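PDB 3DDV: transcriptional regulator (GntR family) from Enterococcus faecalis, which probably controls transcription as a GntR-family regulator, with a UTRA domain that would be expected to sense a small-molecule effector. Local coordinates for residues I46-P56 with F127-R138; A93-A101 with K107-V115. All coordinates share one frame; numbering follows the deposited sequence.

Interaction 1: residues I46-P56 with F127-R138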
loop_
_atom_site.group_PDB
_atom_site.type_symbol
_atom_site.label_atom_id
_atom_site.label_comp_id
_atom_site.label_asym_id
_atom_site.label_seq_id
_atom_site.Cartn_x
_atom_site.Cartn_y
_atom_site.Cartn_z
ATOM N N ILE B 46 4.034 -9.018 35.989
ATOM C CA ILE B 46 3.146 -9.566 34.986
ATOM C C ILE B 46 4.015 -9.902 33.765
ATOM O O ILE B 46 4.865 -9.098 33.355
ATOM C CB ILE B 46 2.032 -8.584 34.636
ATOM C CG1 ILE B 46 1.514 -7.882 35.929
ATOM C CG2 ILE B 46 0.940 -9.300 33.809
ATOM C CD1 ILE B 46 0.385 -6.820 35.707
ATOM N N PRO B 47 3.847 -11.114 33.214
ATOM C CA PRO B 47 4.621 -11.498 32.044
ATOM C C PRO B 47 4.256 -10.665 30.832
ATOM O O PRO B 47 3.111 -10.584 30.493
ATOM C CB PRO B 47 4.230 -12.964 31.793
ATOM C CG PRO B 47 3.113 -13.264 32.663
ATOM C CD PRO B 47 2.955 -12.187 33.685
ATOM N N ILE B 48 5.255 -10.086 30.180
ATOM C CA ILE B 48 5.070 -9.334 28.955
ATOM C C ILE B 48 5.266 -10.246 27.745
ATOM O O ILE B 48 4.611 -10.075 26.734
ATOM C CB ILE B 48 6.090 -8.185 28.851
ATOM C CG1 ILE B 48 6.091 -7.322 30.121
ATOM C CG2 ILE B 48 5.744 -7.290 27.705
ATOM C CD1 ILE B 48 4.699 -6.691 30.496
ATOM N N CYS B 49 6.168 -11.217 27.824
ATOM C CA CYS B 49 6.611 -11.886 26.613
ATOM C C CYS B 49 7.311 -13.222 26.814
ATOM O O CYS B 49 7.878 -13.530 27.842
ATOM C CB CYS B 49 7.518 -10.927 25.828
ATOM S SG CYS B 49 9.141 -10.663 26.515
ATOM N N PHE B 50 7.246 -14.029 25.788
ATOM C CA PHE B 50 7.899 -15.336 25.754
ATOM C C PHE B 50 8.771 -15.369 24.523
ATOM O O PHE B 50 8.311 -15.062 23.404
ATOM C CB PHE B 50 6.847 -16.411 25.618
ATOM C CG PHE B 50 7.403 -17.769 25.477
ATOM C CD1 PHE B 50 7.669 -18.527 26.587
ATOM C CD2 PHE B 50 7.647 -18.299 24.241
ATOM C CE1 PHE B 50 8.174 -19.784 26.481
ATOM C CE2 PHE B 50 8.166 -19.539 24.137
ATOM C CZ PHE B 50 8.426 -20.287 25.261
ATOM N N GLU B 51 10.013 -15.749 24.713
ATOM C CA GLU B 51 10.984 -15.721 23.644
ATOM C C GLU B 51 11.692 -17.073 23.491
ATOM O O GLU B 51 12.203 -17.614 24.447
ATOM C CB GLU B 51 11.975 -14.602 23.997
ATOM C CG GLU B 51 13.290 -14.572 23.242
ATOM C CD GLU B 51 14.179 -13.424 23.671
ATOM O OE1 GLU B 51 13.804 -12.242 23.322
ATOM O OE2 GLU B 51 15.236 -13.719 24.302
ATOM N N VAL B 52 11.741 -17.591 22.282
ATOM C CA VAL B 52 12.619 -18.711 21.966
ATOM C C VAL B 52 13.852 -18.159 21.259
ATOM O O VAL B 52 13.743 -17.455 20.263
ATOM C CB VAL B 52 11.938 -19.750 21.019
ATOM C CG1 VAL B 52 12.803 -20.984 20.879
ATOM C CG2 VAL B 52 10.632 -20.093 21.562
ATOM N N ALA B 53 15.024 -18.528 21.728
ATOM C CA ALA B 53 16.220 -18.085 21.066
ATOM C C ALA B 53 17.113 -19.280 20.725
ATOM O O ALA B 53 17.316 -20.176 21.536
ATOM C CB ALA B 53 16.937 -17.076 21.923
ATOM N N SER B 54 17.633 -19.272 19.506
ATOM C CA SER B 54 18.550 -20.297 19.070
ATOM C C SER B 54 19.876 -19.685 18.614
ATOM O O SER B 54 19.900 -18.844 17.749
ATOM C CB SER B 54 17.925 -21.143 17.957
ATOM O OG SER B 54 16.975 -22.064 18.477
ATOM N N ILE B 55 20.975 -20.132 19.208
ATOM C CA ILE B 55 22.312 -19.611 18.939
ATOM C C ILE B 55 23.193 -20.800 18.505
ATOM O O ILE B 55 23.111 -21.851 19.088
ATOM C CB ILE B 55 22.897 -18.992 20.223
ATOM C CG1 ILE B 55 21.973 -17.888 20.714
ATOM C CG2 ILE B 55 24.316 -18.476 19.997
ATOM C CD1 ILE B 55 21.822 -17.837 22.164
ATOM N N PRO B 56 24.003 -20.632 17.458
ATOM C CA PRO B 56 24.916 -21.674 17.053
ATOM C C PRO B 56 25.729 -22.084 18.253
ATOM O O PRO B 56 26.236 -21.197 18.937
ATOM C CB PRO B 56 25.789 -20.972 16.022
ATOM C CG PRO B 56 24.901 -19.964 15.440
ATOM C CD PRO B 56 24.078 -19.459 16.566
ATOM N N PHE B 127 24.084 -15.118 14.166
ATOM C CA PHE B 127 24.378 -15.597 15.478
ATOM C C PHE B 127 23.158 -15.756 16.367
ATOM O O PHE B 127 23.289 -16.127 17.518
ATOM C CB PHE B 127 25.455 -14.720 16.117
ATOM C CG PHE B 127 24.985 -13.372 16.515
ATOM C CD1 PHE B 127 24.404 -13.173 17.757
ATOM C CD2 PHE B 127 25.148 -12.283 15.669
ATOM C CE1 PHE B 127 23.969 -11.909 18.144
ATOM C CE2 PHE B 127 24.717 -11.027 16.041
ATOM C CZ PHE B 127 24.115 -10.823 17.281
ATOM N N GLU B 128 21.971 -15.552 15.843
ATOM C CA GLU B 128 20.808 -15.493 16.683
ATOM C C GLU B 128 19.575 -15.718 15.817
ATOM O O GLU B 128 19.455 -15.107 14.746
ATOM C CB GLU B 128 20.755 -14.096 17.255
ATOM C CG GLU B 128 20.266 -14.040 18.603
ATOM C CD GLU B 128 20.098 -12.599 19.171
ATOM O OE1 GLU B 128 19.857 -11.586 18.405
ATOM O OE2 GLU B 128 20.151 -12.549 20.440
ATOM N N TYR B 129 18.658 -16.577 16.244
ATOM C CA TYR B 129 17.337 -16.622 15.620
ATOM C C TYR B 129 16.341 -16.551 16.750
ATOM O O TYR B 129 16.245 -17.440 17.560
ATOM C CB TYR B 129 17.170 -17.919 14.839
ATOM C CG TYR B 129 15.797 -18.115 14.273
ATOM C CD1 TYR B 129 15.070 -17.051 13.802
ATOM C CD2 TYR B 129 15.240 -19.375 14.169
ATOM C CE1 TYR B 129 13.815 -17.221 13.265
ATOM C CE2 TYR B 129 13.980 -19.555 13.600
ATOM C CZ TYR B 129 13.276 -18.460 13.167
ATOM O OH TYR B 129 12.017 -18.589 12.637
ATOM N N VAL B 130 15.629 -15.464 16.848
ATOM C CA VAL B 130 14.898 -15.177 18.079
ATOM C C VAL B 130 13.453 -14.975 17.722
ATOM O O VAL B 130 13.127 -14.325 16.721
ATOM C CB VAL B 130 15.502 -13.940 18.839
ATOM C CG1 VAL B 130 14.813 -13.725 20.183
ATOM C CG2 VAL B 130 17.019 -14.134 19.017
ATOM N N ARG B 131 12.576 -15.597 18.486
ATOM C CA ARG B 131 11.170 -15.619 18.102
ATOM C C ARG B 131 10.429 -15.298 19.371
ATOM O O ARG B 131 10.457 -16.083 20.349
ATOM C CB ARG B 131 10.788 -16.985 17.577
ATOM C CG ARG B 131 11.641 -17.412 16.380
ATOM C CD ARG B 131 11.932 -18.890 16.382
ATOM N NE ARG B 131 13.200 -19.165 17.009
ATOM C CZ ARG B 131 13.684 -20.391 17.196
ATOM N NH1 ARG B 131 13.012 -21.464 16.865
ATOM N NH2 ARG B 131 14.847 -20.546 17.761
ATOM N N THR B 132 9.833 -14.117 19.370
ATOM C CA THR B 132 9.252 -13.593 20.546
ATOM C C THR B 132 7.771 -13.381 20.368
ATOM O O THR B 132 7.312 -12.946 19.327
ATOM C CB THR B 132 9.884 -12.313 20.870
ATOM O OG1 THR B 132 11.263 -12.546 21.100
ATOM C CG2 THR B 132 9.242 -11.737 22.096
ATOM N N GLN B 133 7.050 -13.675 21.427
ATOM C CA GLN B 133 5.631 -13.585 21.435
ATOM C C GLN B 133 5.216 -12.677 22.628
ATOM O O GLN B 133 5.407 -13.032 23.832
ATOM C CB GLN B 133 5.149 -15.012 21.587
ATOM C CG GLN B 133 4.009 -15.371 20.687
ATOM C CD GLN B 133 4.046 -16.753 20.205
ATOM O OE1 GLN B 133 5.104 -17.263 19.857
ATOM N NE2 GLN B 133 2.891 -17.381 20.146
ATOM N N TYR B 134 4.731 -11.479 22.305
ATOM C CA TYR B 134 4.318 -10.470 23.313
ATOM C C TYR B 134 2.802 -10.508 23.489
ATOM O O TYR B 134 2.059 -10.606 22.498
ATOM C CB TYR B 134 4.638 -9.060 22.829
ATOM C CG TYR B 134 6.082 -8.810 22.555
ATOM C CD1 TYR B 134 6.927 -8.359 23.549
ATOM C CD2 TYR B 134 6.585 -8.960 21.293
ATOM C CE1 TYR B 134 8.252 -8.113 23.288
ATOM C CE2 TYR B 134 7.875 -8.733 21.033
ATOM C CZ TYR B 134 8.721 -8.317 22.030
ATOM O OH TYR B 134 10.041 -8.131 21.731
ATOM N N ALA B 135 2.341 -10.437 24.733
ATOM C CA ALA B 135 0.929 -10.169 25.030
ATOM C C ALA B 135 0.521 -8.832 24.437
ATOM O O ALA B 135 1.040 -7.817 24.863
ATOM C CB ALA B 135 0.717 -10.120 26.517
ATOM N N GLY B 136 -0.422 -8.843 23.494
ATOM C CA GLY B 136 -0.776 -7.670 22.714
ATOM C C GLY B 136 -1.149 -6.492 23.590
ATOM O O GLY B 136 -0.616 -5.393 23.435
ATOM N N SER B 137 -2.017 -6.786 24.553
ATOM C CA SER B 137 -2.625 -5.806 25.414
ATOM C C SER B 137 -1.616 -5.190 26.395
ATOM O O SER B 137 -1.780 -4.073 26.840
ATOM C CB SER B 137 -3.714 -6.500 26.204
ATOM O OG SER B 137 -3.115 -7.163 27.306
ATOM N N ARG B 138 -0.549 -5.910 26.666
ATOM C CA ARG B 138 0.444 -5.434 27.582
ATOM C C ARG B 138 1.653 -4.883 26.892
ATOM O O ARG B 138 2.599 -4.535 27.542
ATOM C CB ARG B 138 0.883 -6.554 28.504
ATOM C CG ARG B 138 -0.232 -7.209 29.238
ATOM C CD ARG B 138 0.292 -8.157 30.266
ATOM N NE ARG B 138 -0.701 -9.153 30.627
ATOM C CZ ARG B 138 -0.425 -10.427 30.838
ATOM N NH1 ARG B 138 0.813 -10.856 30.734
ATOM N NH2 ARG B 138 -1.386 -11.269 31.152
#

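Interaction 2: residues A93-A101 with K107-V115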
loop_
_atom_site.group_PDB
_atom_site.type_symbol
_atom_site.label_atom_id
_atom_site.label_comp_id
_atom_site.label_asym_id
_atom_site.label_seq_id
_atom_site.Cartn_x
_atom_site.Cartn_y
_atom_site.Cartn_z
ATOM N N ALA B 93 0.914 -10.747 13.754
ATOM C CA ALA B 93 -0.051 -10.881 14.812
ATOM C C ALA B 93 -0.594 -12.314 14.799
ATOM O O ALA B 93 -0.917 -12.834 13.766
ATOM C CB ALA B 93 -1.154 -9.928 14.576
ATOM N N VAL B 94 -0.697 -12.940 15.960
ATOM C CA VAL B 94 -1.111 -14.325 16.062
ATOM C C VAL B 94 -1.954 -14.544 17.314
ATOM O O VAL B 94 -1.809 -13.855 18.293
ATOM C CB VAL B 94 0.133 -15.220 16.103
ATOM C CG1 VAL B 94 -0.226 -16.605 16.492
ATOM C CG2 VAL B 94 0.775 -15.237 14.724
ATOM N N GLN B 95 -2.842 -15.518 17.280
ATOM C CA GLN B 95 -3.585 -15.900 18.493
ATOM C C GLN B 95 -2.728 -16.691 19.472
ATOM O O GLN B 95 -1.927 -17.503 19.050
ATOM C CB GLN B 95 -4.763 -16.776 18.101
ATOM C CG GLN B 95 -5.523 -16.270 16.911
ATOM C CD GLN B 95 -6.924 -16.720 16.975
ATOM O OE1 GLN B 95 -7.274 -17.723 16.384
ATOM N NE2 GLN B 95 -7.734 -16.030 17.769
ATOM N N ALA B 96 -2.919 -16.496 20.769
ATOM C CA ALA B 96 -2.159 -17.264 21.777
ATOM C C ALA B 96 -2.549 -18.724 21.755
ATOM O O ALA B 96 -3.733 -19.044 21.756
ATOM C CB ALA B 96 -2.404 -16.710 23.137
ATOM N N SER B 97 -1.554 -19.606 21.694
ATOM C CA SER B 97 -1.771 -21.054 21.897
ATOM C C SER B 97 -2.053 -21.343 23.387
ATOM O O SER B 97 -1.881 -20.473 24.271
ATOM C CB SER B 97 -0.570 -21.860 21.434
ATOM O OG SER B 97 0.458 -21.783 22.400
ATOM N N GLU B 98 -2.506 -22.560 23.666
ATOM C CA GLU B 98 -2.843 -22.920 25.036
ATOM C C GLU B 98 -1.603 -22.716 25.869
ATOM O O GLU B 98 -1.625 -22.079 26.919
ATOM C CB GLU B 98 -3.267 -24.375 25.089
ATOM C CG GLU B 98 -3.651 -24.916 26.483
ATOM C CD GLU B 98 -3.660 -26.472 26.478
ATOM O OE1 GLU B 98 -3.926 -27.099 25.393
ATOM O OE2 GLU B 98 -3.379 -27.062 27.559
ATOM N N GLN B 99 -0.514 -23.254 25.335
ATOM C CA GLN B 99 0.812 -23.195 25.932
ATOM C C GLN B 99 1.288 -21.764 26.236
ATOM O O GLN B 99 1.601 -21.412 27.383
ATOM C CB GLN B 99 1.781 -23.901 24.966
ATOM C CG GLN B 99 3.176 -24.032 25.465
ATOM C CD GLN B 99 3.236 -24.731 26.817
ATOM O OE1 GLN B 99 2.926 -24.133 27.892
ATOM N NE2 GLN B 99 3.650 -26.019 26.782
ATOM N N ILE B 100 1.323 -20.933 25.201
ATOM C CA ILE B 100 1.746 -19.543 25.375
ATOM C C ILE B 100 0.774 -18.780 26.249
ATOM O O ILE B 100 1.172 -17.879 26.967
ATOM C CB ILE B 100 2.005 -18.838 24.013
ATOM C CG1 ILE B 100 3.462 -19.095 23.608
ATOM C CG2 ILE B 100 1.720 -17.323 24.110
ATOM C CD1 ILE B 100 3.648 -19.181 22.185
ATOM N N ALA B 101 -0.491 -19.170 26.217
ATOM C CA ALA B 101 -1.449 -18.605 27.142
ATOM C C ALA B 101 -1.040 -18.917 28.597
ATOM O O ALA B 101 -0.970 -17.987 29.430
ATOM C CB ALA B 101 -2.816 -19.124 26.842
ATOM N N LYS B 107 -5.436 -15.905 27.904
ATOM C CA LYS B 107 -6.328 -16.990 27.408
ATOM C C LYS B 107 -5.981 -17.472 25.998
ATOM O O LYS B 107 -5.603 -16.637 25.182
ATOM C CB LYS B 107 -7.784 -16.484 27.394
ATOM C CG LYS B 107 -8.228 -15.741 28.698
ATOM C CD LYS B 107 -9.750 -15.995 29.093
ATOM C CE LYS B 107 -10.054 -15.736 30.620
ATOM N NZ LYS B 107 -10.334 -14.301 30.958
ATOM N N ARG B 108 -6.140 -18.779 25.700
ATOM C CA ARG B 108 -6.065 -19.295 24.305
ATOM C C ARG B 108 -6.886 -18.260 23.516
ATOM O O ARG B 108 -7.864 -17.719 24.039
ATOM C CB ARG B 108 -6.566 -20.805 24.127
ATOM C CG ARG B 108 -6.425 -21.542 22.658
ATOM C CD ARG B 108 -5.777 -23.081 22.577
ATOM N NE ARG B 108 -5.078 -23.438 21.260
ATOM C CZ ARG B 108 -4.066 -24.337 21.045
ATOM N NH1 ARG B 108 -3.557 -25.054 22.003
ATOM N NH2 ARG B 108 -3.532 -24.540 19.844
ATOM N N GLY B 109 -6.431 -17.901 22.317
ATOM C CA GLY B 109 -7.156 -16.982 21.485
ATOM C C GLY B 109 -6.662 -15.556 21.547
ATOM O O GLY B 109 -6.789 -14.822 20.574
ATOM N N ASP B 110 -6.111 -15.147 22.677
ATOM C CA ASP B 110 -5.721 -13.757 22.872
ATOM C C ASP B 110 -4.655 -13.326 21.892
ATOM O O ASP B 110 -3.945 -14.129 21.336
ATOM C CB ASP B 110 -5.220 -13.533 24.313
ATOM C CG ASP B 110 -6.341 -13.262 25.296
ATOM O OD1 ASP B 110 -7.483 -13.150 24.830
ATOM O OD2 ASP B 110 -6.082 -13.147 26.521
ATOM N N ALA B 111 -4.547 -12.027 21.719
ATOM C CA ALA B 111 -3.793 -11.432 20.628
ATOM C C ALA B 111 -2.315 -11.322 20.918
ATOM O O ALA B 111 -1.920 -10.663 21.897
ATOM C CB ALA B 111 -4.339 -10.032 20.353
ATOM N N ILE B 112 -1.490 -11.886 20.036
ATOM C CA ILE B 112 -0.032 -11.903 20.234
ATOM C C ILE B 112 0.672 -11.141 19.150
ATOM O O ILE B 112 0.371 -11.306 17.985
ATOM C CB ILE B 112 0.547 -13.331 20.203
ATOM C CG1 ILE B 112 0.070 -14.149 21.430
ATOM C CG2 ILE B 112 2.027 -13.253 20.095
ATOM C CD1 ILE B 112 0.519 -13.616 22.797
ATOM N N LEU B 113 1.603 -10.287 19.548
ATOM C CA LEU B 113 2.450 -9.618 18.583
ATOM C C LEU B 113 3.682 -10.478 18.510
ATOM O O LEU B 113 4.370 -10.684 19.525
ATOM C CB LEU B 113 2.848 -8.197 19.020
ATOM C CG LEU B 113 3.739 -7.565 17.951
ATOM C CD1 LEU B 113 2.833 -7.062 16.832
ATOM C CD2 LEU B 113 4.613 -6.508 18.469
ATOM N N ARG B 114 3.966 -10.963 17.311
ATOM C CA ARG B 114 5.063 -11.877 17.125
ATOM C C ARG B 114 6.164 -11.223 16.395
ATOM O O ARG B 114 5.966 -10.656 15.345
ATOM C CB ARG B 114 4.652 -13.054 16.289
ATOM C CG ARG B 114 5.740 -14.124 16.305
ATOM C CD ARG B 114 5.231 -15.445 15.855
ATOM N NE ARG B 114 5.333 -15.440 14.434
ATOM C CZ ARG B 114 4.507 -16.089 13.622
ATOM N NH1 ARG B 114 3.509 -16.799 14.131
ATOM N NH2 ARG B 114 4.675 -16.025 12.292
ATOM N N VAL B 115 7.350 -11.347 16.936
ATOM C CA VAL B 115 8.523 -10.846 16.252
ATOM C C VAL B 115 9.485 -11.987 16.090
ATOM O O VAL B 115 9.854 -12.617 17.056
ATOM C CB VAL B 115 9.225 -9.727 17.052
ATOM C CG1 VAL B 115 10.378 -9.137 16.232
ATOM C CG2 VAL B 115 8.234 -8.710 17.405
#

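Interaction 1: residues I46-P56 with F127-R138
Strand 46-56 runs antiparallel to strand 127-135, their axes 4.6 Å apart at closest approach and at 165°, and seven backbone hydrogen bonds join them, two in each of the pairs Phe50-Gln133, Val52-Arg131 and Ser54-Tyr129 and one from Ala135 N to Ile48 O. On the face of Val52 and Ser54, the Arg131 chain bends at chi2 and chi3, which brings its guanidinium over to these two residues. The group is sandwiched: Val52 CG1 sits 3.7 Å above one face and Tyr129 CD2 covers the other. Arg131 NH2 lies 2.7 Å from Ser54 OG, but the bond is bent (131° at the hydrogen) and weak; the same oxygen also bonds Glu22. The Tyr129 side chain comes within about 3 Å of a bound magnesium ion. On the reverse face Glu51 CG stands anti to the backbone N (chi1 165°), which lays the chain across Val130, with CG 3.5 Å from Val130 CG1; OE1 takes a weak bond from Thr132 OG1, and OE2 pairs with Arg39. Further along, Cys49 CB touches Tyr134 CD1 at 3.5 Å, while Thr132 CG2 lies over one face of that ring, toward its rim. The two strands are central in the six-stranded antiparallel sheet, strand 34-43 flanking 46-56, with a classic beta bulge where Ile48 and Cys49 face Arg41, and strand 111-121 flanking 126-135; helix 72-80 packs on Ile55 and Phe127.

Interaction 2: residues A93-A101 with K107-V115
The Arg108 side chain runs along the start of helix 98-104, where Ser97 and Glu98 meet it. Arg108 CB lies 4.1 Å from Ala96 O, and CG, anti to the backbone N (chi1 -175°), comes closer to the same oxygen, 3.8 Å. After a bend at chi2, Arg108 CD comes to 3.5 Å from Glu98 N, and NE stays close to the same nitrogen. At CZ, Ser97 CA stands over the centre of one guanidinium face, 4.1 Å from its plane. Arg108 NH1 ends beside Glu98 CB; its charge has a long salt bridge to Glu98 OE1 at 4.0 Å, the carboxylate and guanidinium planes 52° apart. Ser97 is the N-cap of this helix, its OG accepting from Ile100 N in a nearly straight bond. The motif is a strand-helix-strand connection within the UTRA domain: strand 84-95 leads into helix 98-104, and a type II beta turn from Lys107 to Asp110, with Gly109 at positive phi, returns the chain into strand 111-121 antiparallel to the first. Two bonds pair Val94 with Ile112. Beyond them Ala96 N donates to Asp110 O, and Ala96 O accepts from Gly109 N at 3.0 Å, so the pairing runs past the strand into the turn. Lys107 N reaches Asp110 OD2 from above the carboxylate plane. Ile112 CD1 meets Ile100 CG2 of the helix at 4.1 Å, and Ile112 CG1 rests on Ala96. Ala93 packs on Ile112 of the second subunit and Gln95 on its Gly109.

Both interactions belong to one antiparallel sheet. Interaction 1 joins its two middle strands near the centre of the chain and is largely buried; interaction 2 lies toward one end, on an outermost strand of the chain, partly exposed and at the interface with the second subunit. They meet where strands 111-121 and 126-135 are neighbours: Thr132 N and Val115 O, like Gly136 N and Ala111 O, are probable hydrogen-bond partners, and Gln133 packs on Ile100 and Ile112. Along the chain, interaction 2 is nested within the loop closed by interaction 1. Regular strand pairing with a sandwiched arginine marks the first; capping, a turn and a long surface ion pair mark the second.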